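Local coordinates for protein terminal oxygenase component of carbazole 1,9a-dioxygenase (Nocardioides aromaticivorans, PDB 3GCF) that probably hydroxylates carbazole at carbons 1 and 9a with molecular oxygen, as the Rieske-type terminal oxygenase of a carbazole-degrading dioxygenase system, at residues 41-44 with 49-52; 44-49 with 89-94; 59-64 with 68-73; 74-79 with 123-128; 130-133 with 138-141. All blocks are in the same frame, centred on the assembly; numbering follows the deposited sequence.

Contact 1: residues 41-44 with 49-52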
# COMPACT_ATOMS: atom_id res chain seq x y z
N ASP A 41 9.54 12.55 -29.33
CA ASP A 41 10.65 12.07 -30.15
C ASP A 41 12.02 12.41 -29.58
O ASP A 41 12.95 11.59 -29.64
CB ASP A 41 10.52 12.62 -31.57
CG ASP A 41 11.46 11.94 -32.53
OD1 ASP A 41 11.42 10.69 -32.63
OD2 ASP A 41 12.23 12.64 -33.20
N HIS A 42 12.17 13.61 -29.03
CA HIS A 42 13.46 14.02 -28.49
C HIS A 42 13.88 13.32 -27.20
O HIS A 42 14.96 13.56 -26.68
CB HIS A 42 13.50 15.55 -28.34
CG HIS A 42 13.53 16.27 -29.66
ND1 HIS A 42 13.56 17.65 -29.76
CD2 HIS A 42 13.53 15.80 -30.93
CE1 HIS A 42 13.58 17.99 -31.04
NE2 HIS A 42 13.56 16.89 -31.77
N GLU A 43 13.01 12.46 -26.68
CA GLU A 43 13.34 11.71 -25.47
C GLU A 43 14.19 10.51 -25.86
O GLU A 43 14.79 9.85 -25.01
CB GLU A 43 12.08 11.19 -24.78
CG GLU A 43 11.21 12.23 -24.10
CD GLU A 43 10.05 11.59 -23.37
OE1 GLU A 43 10.30 10.77 -22.47
OE2 GLU A 43 8.88 11.90 -23.69
N LEU A 44 14.23 10.22 -27.16
CA LEU A 44 14.96 9.07 -27.66
C LEU A 44 16.12 9.37 -28.60
O LEU A 44 15.92 9.77 -29.75
CB LEU A 44 14.00 8.12 -28.38
CG LEU A 44 12.92 7.40 -27.57
CD1 LEU A 44 11.63 7.33 -28.38
CD2 LEU A 44 13.41 6.01 -27.21
N PHE A 49 16.89 4.07 -24.39
CA PHE A 49 15.66 3.36 -24.06
C PHE A 49 14.71 4.19 -23.20
O PHE A 49 15.13 4.97 -22.35
CB PHE A 49 15.98 2.07 -23.29
CG PHE A 49 16.65 1.02 -24.12
CD1 PHE A 49 15.90 0.19 -24.93
CD2 PHE A 49 18.03 0.87 -24.09
CE1 PHE A 49 16.52 -0.80 -25.70
CE2 PHE A 49 18.66 -0.12 -24.85
CZ PHE A 49 17.90 -0.95 -25.66
N VAL A 50 13.41 4.01 -23.44
CA VAL A 50 12.39 4.70 -22.67
C VAL A 50 11.26 3.71 -22.45
O VAL A 50 10.70 3.18 -23.41
CB VAL A 50 11.82 5.94 -23.41
CG1 VAL A 50 10.67 6.52 -22.59
CG2 VAL A 50 12.92 6.98 -23.59
N ALA A 51 10.95 3.45 -21.19
CA ALA A 51 9.89 2.51 -20.87
C ALA A 51 8.58 3.24 -20.60
O ALA A 51 8.55 4.23 -19.88
CB ALA A 51 10.29 1.67 -19.65
N VAL A 52 7.50 2.75 -21.20
CA VAL A 52 6.19 3.35 -21.00
C VAL A 52 5.15 2.26 -20.76
O VAL A 52 5.36 1.10 -21.11
CB VAL A 52 5.75 4.20 -22.23
CG1 VAL A 52 6.78 5.28 -22.53
CG2 VAL A 52 5.52 3.31 -23.44

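Contact 2: residues 44-49 with 89-94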
# COMPACT_ATOMS: atom_id res chain seq x y z
N LEU A 44 14.23 10.22 -27.16
CA LEU A 44 14.96 9.07 -27.66
C LEU A 44 16.12 9.37 -28.60
O LEU A 44 15.92 9.77 -29.75
CB LEU A 44 14.00 8.12 -28.38
CG LEU A 44 12.92 7.40 -27.57
CD1 LEU A 44 11.63 7.33 -28.38
CD2 LEU A 44 13.41 6.01 -27.21
N ALA A 45 17.33 9.17 -28.10
CA ALA A 45 18.52 9.36 -28.92
C ALA A 45 18.85 7.96 -29.42
O ALA A 45 18.32 6.97 -28.89
CB ALA A 45 19.66 9.91 -28.07
N GLU A 46 19.71 7.85 -30.42
CA GLU A 46 20.09 6.55 -30.97
C GLU A 46 20.59 5.62 -29.86
O GLU A 46 21.46 5.99 -29.08
CB GLU A 46 21.19 6.74 -32.02
CG GLU A 46 21.68 5.47 -32.71
CD GLU A 46 20.59 4.77 -33.51
OE1 GLU A 46 19.73 5.47 -34.09
OE2 GLU A 46 20.61 3.52 -33.57
N GLY A 47 20.02 4.42 -29.78
CA GLY A 47 20.44 3.47 -28.77
C GLY A 47 19.91 3.70 -27.36
O GLY A 47 20.20 2.92 -26.45
N GLU A 48 19.12 4.75 -27.18
CA GLU A 48 18.56 5.05 -25.87
C GLU A 48 17.25 4.30 -25.65
O GLU A 48 16.57 3.93 -26.61
CB GLU A 48 18.37 6.57 -25.74
CG GLU A 48 17.55 7.02 -24.55
CD GLU A 48 17.68 8.52 -24.28
OE1 GLU A 48 17.90 9.28 -25.25
OE2 GLU A 48 17.54 8.93 -23.11
N PHE A 49 16.89 4.07 -24.39
CA PHE A 49 15.66 3.36 -24.06
C PHE A 49 14.71 4.19 -23.20
O PHE A 49 15.13 4.97 -22.35
CB PHE A 49 15.98 2.07 -23.29
CG PHE A 49 16.65 1.02 -24.12
CD1 PHE A 49 15.90 0.19 -24.93
CD2 PHE A 49 18.03 0.87 -24.09
CE1 PHE A 49 16.52 -0.80 -25.70
CE2 PHE A 49 18.66 -0.12 -24.85
CZ PHE A 49 17.90 -0.95 -25.66
N PHE A 89 23.21 -5.10 -28.23
CA PHE A 89 24.55 -5.38 -28.72
C PHE A 89 24.61 -5.26 -30.23
O PHE A 89 25.66 -5.40 -30.84
CB PHE A 89 24.98 -6.77 -28.27
CG PHE A 89 25.07 -6.90 -26.78
CD1 PHE A 89 26.12 -6.31 -26.08
CD2 PHE A 89 24.09 -7.59 -26.06
CE1 PHE A 89 26.19 -6.39 -24.69
CE2 PHE A 89 24.15 -7.68 -24.68
CZ PHE A 89 25.20 -7.08 -23.99
N LYS A 90 23.46 -4.98 -30.83
CA LYS A 90 23.35 -4.80 -32.27
C LYS A 90 22.10 -3.97 -32.57
O LYS A 90 20.99 -4.41 -32.28
CB LYS A 90 23.25 -6.14 -32.99
CG LYS A 90 23.13 -5.99 -34.50
CD LYS A 90 22.95 -7.32 -35.20
CE LYS A 90 22.64 -7.12 -36.67
NZ LYS A 90 23.66 -6.23 -37.30
N ALA A 91 22.30 -2.78 -33.13
CA ALA A 91 21.18 -1.91 -33.45
C ALA A 91 20.14 -2.71 -34.22
O ALA A 91 20.46 -3.41 -35.18
CB ALA A 91 21.66 -0.72 -34.27
N GLY A 92 18.89 -2.63 -33.78
CA GLY A 92 17.83 -3.36 -34.44
C GLY A 92 17.38 -4.55 -33.61
O GLY A 92 16.45 -5.26 -33.97
N THR A 93 18.06 -4.77 -32.49
CA THR A 93 17.69 -5.87 -31.61
C THR A 93 17.74 -5.40 -30.17
O THR A 93 18.22 -4.31 -29.87
CB THR A 93 18.67 -7.07 -31.73
OG1 THR A 93 19.95 -6.70 -31.20
CG2 THR A 93 18.84 -7.50 -33.18
N VAL A 94 17.20 -6.22 -29.28
CA VAL A 94 17.23 -5.94 -27.86
C VAL A 94 17.57 -7.28 -27.23
O VAL A 94 17.10 -8.32 -27.69
CB VAL A 94 15.85 -5.41 -27.34
CG1 VAL A 94 14.77 -6.46 -27.52
CG2 VAL A 94 15.98 -5.00 -25.88

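Contact 3: residues 59-64 with 68-73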
# COMPACT_ATOMS: atom_id res chain seq x y z
N VAL A 59 5.50 -1.17 -22.47
CA VAL A 59 6.16 -1.08 -23.76
C VAL A 59 7.55 -0.50 -23.61
O VAL A 59 7.78 0.38 -22.79
CB VAL A 59 5.35 -0.18 -24.72
CG1 VAL A 59 6.01 -0.15 -26.09
CG2 VAL A 59 3.90 -0.67 -24.81
N LEU A 60 8.48 -1.00 -24.42
CA LEU A 60 9.85 -0.50 -24.39
C LEU A 60 10.12 0.22 -25.70
O LEU A 60 9.93 -0.34 -26.78
CB LEU A 60 10.83 -1.67 -24.24
CG LEU A 60 12.32 -1.29 -24.17
CD1 LEU A 60 12.60 -0.57 -22.86
CD2 LEU A 60 13.18 -2.54 -24.29
N LEU A 61 10.55 1.47 -25.61
CA LEU A 61 10.86 2.25 -26.80
C LEU A 61 12.36 2.46 -26.93
O LEU A 61 13.06 2.58 -25.94
CB LEU A 61 10.19 3.63 -26.74
CG LEU A 61 8.67 3.73 -26.51
CD1 LEU A 61 8.30 5.20 -26.36
CD2 LEU A 61 7.92 3.10 -27.67
N THR A 62 12.83 2.51 -28.17
CA THR A 62 14.24 2.76 -28.43
C THR A 62 14.37 3.29 -29.85
O THR A 62 13.41 3.23 -30.63
CB THR A 62 15.10 1.48 -28.29
OG1 THR A 62 16.48 1.82 -28.42
CG2 THR A 62 14.74 0.47 -29.37
N ARG A 63 15.53 3.84 -30.18
CA ARG A 63 15.76 4.33 -31.54
C ARG A 63 16.86 3.44 -32.12
O ARG A 63 17.98 3.38 -31.59
CB ARG A 63 16.20 5.79 -31.55
CG ARG A 63 16.33 6.38 -32.96
CD ARG A 63 16.85 7.82 -32.93
NE ARG A 63 15.94 8.73 -32.23
CZ ARG A 63 14.78 9.17 -32.72
NH1 ARG A 63 14.38 8.78 -33.93
NH2 ARG A 63 14.02 9.98 -32.00
N ALA A 64 16.53 2.73 -33.19
CA ALA A 64 17.47 1.83 -33.86
C ALA A 64 17.66 2.27 -35.31
O ALA A 64 16.71 2.28 -36.10
CB ALA A 64 16.95 0.40 -33.80
N VAL A 68 12.42 4.96 -34.36
CA VAL A 68 11.88 4.61 -33.06
C VAL A 68 11.14 3.29 -33.19
O VAL A 68 10.29 3.12 -34.07
CB VAL A 68 10.91 5.70 -32.54
CG1 VAL A 68 10.30 5.28 -31.20
CG2 VAL A 68 11.65 7.02 -32.38
N LYS A 69 11.46 2.35 -32.31
CA LYS A 69 10.83 1.04 -32.33
C LYS A 69 10.11 0.80 -31.01
O LYS A 69 10.53 1.30 -29.97
CB LYS A 69 11.88 -0.06 -32.53
CG LYS A 69 12.88 0.19 -33.66
CD LYS A 69 12.21 0.33 -35.02
CE LYS A 69 11.43 -0.92 -35.39
NZ LYS A 69 10.76 -0.79 -36.72
N ALA A 70 9.02 0.04 -31.06
CA ALA A 70 8.26 -0.28 -29.86
C ALA A 70 8.09 -1.79 -29.75
O ALA A 70 7.56 -2.43 -30.66
CB ALA A 70 6.90 0.41 -29.89
N ILE A 71 8.53 -2.35 -28.63
CA ILE A 71 8.42 -3.78 -28.40
C ILE A 71 7.90 -4.02 -26.99
O ILE A 71 8.07 -3.19 -26.10
CB ILE A 71 9.80 -4.47 -28.59
CG1 ILE A 71 9.66 -5.99 -28.46
CG2 ILE A 71 10.81 -3.95 -27.57
CD1 ILE A 71 10.80 -6.77 -29.10
N ALA A 72 7.24 -5.16 -26.78
CA ALA A 72 6.70 -5.47 -25.46
C ALA A 72 7.84 -5.51 -24.44
O ALA A 72 8.88 -6.13 -24.69
CB ALA A 72 5.97 -6.81 -25.50
N ASP A 73 7.63 -4.85 -23.31
CA ASP A 73 8.64 -4.80 -22.26
C ASP A 73 8.48 -6.00 -21.32
O ASP A 73 8.23 -5.85 -20.12
CB ASP A 73 8.50 -3.48 -21.48
CG ASP A 73 9.63 -3.26 -20.50
OD1 ASP A 73 10.70 -3.89 -20.66
OD2 ASP A 73 9.46 -2.44 -19.58
O HOH W 1 7.69 -0.49 -19.84

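Contact 4: residues 74-79 with 123-128. With FES (Fe2/s2 (inorganic) cluster), chain Q.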
# COMPACT_ATOMS: atom_id res chain seq x y z
N GLY A 74 8.62 -7.19 -21.90
CA GLY A 74 8.49 -8.42 -21.16
C GLY A 74 9.10 -9.55 -21.98
O GLY A 74 8.71 -9.78 -23.12
N CYS A 75 10.07 -10.24 -21.39
CA CYS A 75 10.75 -11.33 -22.06
C CYS A 75 9.82 -12.55 -22.17
O CYS A 75 9.02 -12.81 -21.27
CB CYS A 75 12.01 -11.70 -21.28
SG CYS A 75 13.09 -12.92 -22.08
N ALA A 76 9.94 -13.29 -23.27
CA ALA A 76 9.11 -14.47 -23.47
C ALA A 76 9.56 -15.63 -22.59
O ALA A 76 8.77 -16.55 -22.31
CB ALA A 76 9.16 -14.89 -24.94
N HIS A 77 10.81 -15.61 -22.14
CA HIS A 77 11.36 -16.68 -21.31
C HIS A 77 10.70 -16.74 -19.93
O HIS A 77 9.89 -17.63 -19.66
CB HIS A 77 12.87 -16.50 -21.16
CG HIS A 77 13.54 -17.60 -20.40
ND1 HIS A 77 14.74 -17.43 -19.74
CD2 HIS A 77 13.20 -18.91 -20.24
CE1 HIS A 77 15.11 -18.58 -19.21
NE2 HIS A 77 14.20 -19.49 -19.49
N ARG A 78 11.06 -15.81 -19.05
CA ARG A 78 10.48 -15.80 -17.71
C ARG A 78 9.75 -14.49 -17.38
O ARG A 78 9.65 -14.09 -16.22
CB ARG A 78 11.55 -16.10 -16.66
CG ARG A 78 12.24 -17.45 -16.86
CD ARG A 78 13.11 -17.82 -15.66
NE ARG A 78 12.29 -17.96 -14.46
CZ ARG A 78 12.19 -19.07 -13.74
NH1 ARG A 78 12.86 -20.16 -14.10
NH2 ARG A 78 11.40 -19.10 -12.68
N GLY A 79 9.27 -13.82 -18.43
CA GLY A 79 8.50 -12.60 -18.27
C GLY A 79 9.09 -11.34 -17.68
O GLY A 79 8.34 -10.40 -17.41
N GLY A 123 13.96 -18.72 -33.42
CA GLY A 123 13.05 -18.78 -34.56
C GLY A 123 11.70 -19.41 -34.25
O GLY A 123 10.80 -19.40 -35.09
N LYS A 124 11.55 -19.96 -33.05
CA LYS A 124 10.28 -20.59 -32.67
C LYS A 124 9.53 -19.76 -31.65
O LYS A 124 8.45 -20.14 -31.20
CB LYS A 124 10.54 -21.98 -32.07
CG LYS A 124 11.13 -23.00 -33.03
CD LYS A 124 11.15 -24.38 -32.38
CE LYS A 124 11.49 -25.48 -33.39
NZ LYS A 124 12.86 -25.33 -33.97
N ILE A 125 10.09 -18.62 -31.29
CA ILE A 125 9.47 -17.76 -30.29
C ILE A 125 9.50 -16.29 -30.68
O ILE A 125 10.38 -15.83 -31.41
CB ILE A 125 10.19 -17.94 -28.93
CG1 ILE A 125 9.90 -19.34 -28.38
CG2 ILE A 125 9.76 -16.85 -27.94
CD1 ILE A 125 10.50 -19.61 -27.02
N GLY A 126 8.52 -15.54 -30.18
CA GLY A 126 8.48 -14.12 -30.47
C GLY A 126 7.59 -13.35 -29.52
O GLY A 126 6.71 -13.92 -28.86
N ILE A 127 7.82 -12.05 -29.43
CA ILE A 127 7.00 -11.21 -28.58
C ILE A 127 6.39 -10.11 -29.43
O ILE A 127 6.77 -9.91 -30.58
CB ILE A 127 7.81 -10.58 -27.42
CG1 ILE A 127 9.08 -9.91 -27.96
CG2 ILE A 127 8.15 -11.65 -26.39
CD1 ILE A 127 9.91 -9.26 -26.88
N LYS A 128 5.43 -9.40 -28.85
CA LYS A 128 4.73 -8.33 -29.55
C LYS A 128 5.55 -7.08 -29.83
O LYS A 128 6.31 -6.61 -28.98
CB LYS A 128 3.49 -7.96 -28.74
CG LYS A 128 2.80 -6.65 -29.13
CD LYS A 128 1.93 -6.79 -30.37
CE LYS A 128 1.10 -5.53 -30.59
NZ LYS A 128 0.29 -5.58 -31.84
FE1 FES Q . 14.78 -13.05 -20.50
FE2 FES Q . 15.49 -15.46 -19.51
S1 FES Q . 16.33 -14.47 -21.29
S2 FES Q . 13.87 -14.00 -18.72

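Contact 5: residues 130-133 with 138-141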
# COMPACT_ATOMS: atom_id res chain seq x y z
N TYR A 130 4.97 -3.12 -31.70
CA TYR A 130 3.84 -2.25 -32.05
C TYR A 130 4.11 -1.30 -33.20
O TYR A 130 5.24 -0.85 -33.40
CB TYR A 130 3.41 -1.42 -30.84
CG TYR A 130 3.17 -2.20 -29.57
CD1 TYR A 130 4.23 -2.73 -28.84
CD2 TYR A 130 1.87 -2.41 -29.10
CE1 TYR A 130 4.01 -3.45 -27.67
CE2 TYR A 130 1.64 -3.13 -27.94
CZ TYR A 130 2.71 -3.65 -27.23
OH TYR A 130 2.48 -4.36 -26.08
N PRO A 131 3.07 -0.97 -33.98
CA PRO A 131 3.31 -0.04 -35.08
C PRO A 131 3.62 1.30 -34.41
O PRO A 131 2.99 1.66 -33.42
CB PRO A 131 1.97 -0.01 -35.81
CG PRO A 131 1.35 -1.35 -35.47
CD PRO A 131 1.70 -1.50 -34.01
N VAL A 132 4.60 2.03 -34.95
CA VAL A 132 4.98 3.32 -34.40
C VAL A 132 4.96 4.39 -35.48
O VAL A 132 5.28 4.12 -36.63
CB VAL A 132 6.41 3.27 -33.81
CG1 VAL A 132 6.88 4.68 -33.44
CG2 VAL A 132 6.45 2.36 -32.60
N GLN A 133 4.56 5.60 -35.12
CA GLN A 133 4.59 6.70 -36.08
C GLN A 133 4.90 7.97 -35.33
O GLN A 133 4.21 8.33 -34.37
CB GLN A 133 3.28 6.85 -36.85
CG GLN A 133 3.46 7.76 -38.07
CD GLN A 133 2.22 7.85 -38.94
OE1 GLN A 133 1.55 6.85 -39.19
NE2 GLN A 133 1.93 9.05 -39.43
N VAL A 138 6.02 13.96 -31.75
CA VAL A 138 5.39 13.04 -30.81
C VAL A 138 5.42 11.60 -31.29
O VAL A 138 5.11 11.30 -32.44
CB VAL A 138 3.92 13.42 -30.53
CG1 VAL A 138 3.31 12.46 -29.53
CG2 VAL A 138 3.85 14.84 -30.00
N VAL A 139 5.82 10.70 -30.39
CA VAL A 139 5.88 9.28 -30.70
C VAL A 139 4.54 8.63 -30.43
O VAL A 139 4.12 8.52 -29.28
CB VAL A 139 6.95 8.57 -29.84
CG1 VAL A 139 6.91 7.07 -30.10
CG2 VAL A 139 8.33 9.14 -30.14
N PHE A 140 3.87 8.19 -31.49
CA PHE A 140 2.58 7.53 -31.36
C PHE A 140 2.76 6.03 -31.53
O PHE A 140 3.60 5.58 -32.32
CB PHE A 140 1.60 8.05 -32.42
CG PHE A 140 1.19 9.48 -32.21
CD1 PHE A 140 0.18 9.81 -31.32
CD2 PHE A 140 1.84 10.51 -32.90
CE1 PHE A 140 -0.18 11.14 -31.10
CE2 PHE A 140 1.49 11.85 -32.68
CZ PHE A 140 0.48 12.16 -31.78
N VAL A 141 1.99 5.26 -30.77
CA VAL A 141 2.04 3.81 -30.81
C VAL A 141 0.63 3.29 -31.03
O VAL A 141 -0.32 3.78 -30.41
CB VAL A 141 2.58 3.23 -29.48
CG1 VAL A 141 2.60 1.71 -29.55
CG2 VAL A 141 3.98 3.76 -29.20

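Contact 1: residues 41-44 with 49-52
Leu44 holds CG anti to its carbonyl carbon (chi1 -67°), which sets the isobutyl group beside the backbone N, and Val50 has CG1 anti to the backbone N (chi1 175°), which leaves CG2 as the branch that reaches across. Those two choices bring Leu44 CD2 to 3.8 Å from Val50 CG2, with Leu44 CG 4.0 Å from the same methyl. The approach is one methyl against another at an oblique angle. The same Val50 methyl also rests 3.7 Å from the carbonyl oxygen Glu43 O, so CG2 touches both a main-chain oxygen and a leucine methyl. The Glu43 carboxylate passes Val50 more loosely, OE1 lying 4.3 Å from CG1. Residues 41-43 form a short 3-10 turn, closed by Leu44 N donating to Asp41 O at 3.1 Å, between strand 34-40 and strand 49-54, the two outermost strands of the six-stranded antiparallel sheet of the Rieske domain. Val50 lies on the second of these strands and is backbone-bonded to Leu61 of strand 57-64. The polar end of Glu43 is held elsewhere: OE1 makes a salt bridge with Arg170, in strand 164-173 of the neighbouring seven-stranded sheet, and OE2 accepts from Phe40 N. Leu44 also packs on Leu61 and Val68 of the adjoining strands 57-64 and 67-72.

Contact 2: residues 44-49 with 89-94
Phe49 reaches over to Val94 with the far end of its ring, and its side chain can be followed outward. CB points at segment 89-94, but it, CG and CD1 stop short of contact with Val94. With chi1 at -69° the ring stands beside the backbone N and extends onward, until CE1 comes to 4.2 Å from Val94 CG2 and CZ to 4.5 Å from the same methyl. The methyl meets the ring obliquely. Leu60, Thr62, Pro86 and Cys88 pack around the rest of the phenyl group. The two segments are built alike: each carries a type II beta turn, Ala45 to Glu48 and Lys90 to Thr93, with glycine third in each (Gly47 and Gly92) at positive phi. One turn leads into strand 49-54 of the larger Rieske sheet, the other into strand 93-95 of the small three-stranded sheet near the cluster, so Phe49 and Val94 connect the two sheets. Both turns have polar clasps. Glu48 OE1 accepts from Ala45 N at 2.9 Å, while Lys90 O takes two donors, Thr93 OG1 at 2.7 Å on an in-plane lone pair and Thr93 N at 3.0 Å. At the outer margin Glu46 OE2 brushes Ala91 CB at 4.4 Å, but its carboxylate is bonded to the backbone nitrogens of Lys65 and Gly66. Lys90 and Thr93 also pack on Leu245 of the second subunit.

Contact 3: residues 59-64 with 68-73
Leu61 CD2 presses onto Ala70 CB at 3.6 Å, and Val59 CG1 reaches the same methyl at 3.9 Å, in the tight, buried middle of this antiparallel hairpin. Two hydrogen-bonded pairs lock the strands. Leu60 N donates to Ile71 O at 2.8 Å. The return bond, from Ile71 N to Leu60 O, is 3.1 Å long and equally straight (N-H...O 169°). Thr62 and Lys69 repeat the pattern, Lys69 N to Thr62 O being the shorter bond at 2.7 Å. The fit relaxes at Ala64 and Lys69: partly exposed Ala64 CB comes no nearer than 4.1 Å to Lys69 CG, and the bent lysine chain carries NZ off to a salt bridge with Asp106. Arg63 still packs closely on Val68, its chain bent at chi3 so that Val68 CG2 lies over one face of the guanidinium, 3.6 Å from NH1, while Asp41, Leu44 O and Gly66 O take up its nitrogens. At the other end a water spans Val59 O and Asp73 OD2, and Ser83 also bonds that oxygen. Apolar packing at the centre and charge at the margins thus imply a hairpin whose register is set by backbone bonds, with the guanidinium's orientation fixed by its acceptors and the Val68 methyl.

Contact 4: residues 74-79 with 123-128
The imidazole of His77, next to the Ala76 that packs on Ile125 and Ile127, carries Arg78 CG over the centre of one face, 3.6 Å above its plane. Trp101 stacks with the ring, His99 meets it edge-to-face, and Phe360 of the second subunit does so too. His77 ND1 binds the iron FE2 of the cluster at 2.1 Å, and NE2 is hydrogen-bonded to Asp363 of the second subunit, so this side of the cluster faces that subunit, consistent with the electron route between subunits in this family. Cys75 SG, swung anti to its backbone N (chi1 -173°), binds the other iron, FE1, at 2.3 Å and accepts a hydrogen bond from His77 N at 3.5 Å. Cys75 and His77 form the first Cys-X-His half of the Rieske site; Cys96 and His99 complete it. Behind this loop, Ala76 CB touches two branch methyls, Ile125 CG2 at 3.6 Å and Ile127 CG2 at 3.7 Å, the latter also 3.8 Å from Gly74 O. This apolar contact lies on the side of the loop away from the irons. Arg78 runs on to a salt bridge with Glu182 of the second subunit. Segment 123-128 leads into strand 129-135, is backbone-bonded to Leu110 and Gly108, and sets Ile125 on Trp101 and Ile127 on Tyr103 of strand 101-104, while helix 335-350 of the second subunit meets Arg78 through Tyr348.

Contact 5: residues 130-133 with 138-141
A beta hairpin, strands 129-135 and 138-143, frames this contact, and its antiparallel pairing is clearest at Gln133 and Phe140. Gln133 N donates to Phe140 O at 3.0 Å (N-H...O 165°), and Phe140 N returns a bond of 2.9 Å to Gln133 O; in both, the donor is tilted from the carbonyl plane. Gln133 O does a second job, lying at the edge of the Phe140 ring in its plane, 3.5 Å from CD2. Phe140 has CG beside its backbone N (chi1 -68°), and the ring that results has Val138 CG1 over one face, offset toward the rim. Beyond, the phenyl group packs on Pro37, Leu151 and Leu155. On the other face of the sheet valines do the work. Val132 CG1 reaches 4.1 Å from Val139 CG1, and Val132 CG2 is 4.4 Å from Val141 CG2, loose contacts beside the tighter one where Val141 CG1 nestles at 3.5 Å from Tyr130 CB. That methyl comes up obliquely to the tyrosine ring, while the phenol leads away, and its OH is hydrogen-bonded to Glu57. At the non-hydrogen-bonded pair Val132-Val141, Val132 CA sits 3.4 Å from Phe140 O in a CA-H...O contact. Val132 and Tyr130 also pack on Ala70, and Val139 and Val141 are backbone-bonded to strand 34-40, so the hairpin occupies the inside of the six-stranded sheet, the antiparallel beta framework of the Rieske domain, on which the cluster-binding loops are mounted.

In the fold
Contacts 1, 3 and 5 all reach one six-stranded sheet: contact 3 comes between them in strand order, with centres 8 Å from contact 1 and 9 Å from contact 5. Leu44 O receives Arg63 NE (2.7 Å) and Ala70 O receives Tyr130 N (2.9 Å), stitching the three together. Contact 2 starts from the same loop as contact 1, sharing Leu44 and Phe49, and reaches the small sheet beside the cluster, with the side chain of Val94 about 10 Å from the cluster. Contact 4 holds two of the four cluster ligands, Cys75 and His77, and is joined to contact 3 by the Ala72 N to Lys128 O bond (2.8 Å). The mononuclear iron site, His189, His193 and Asp337, belongs to the other part of the chain.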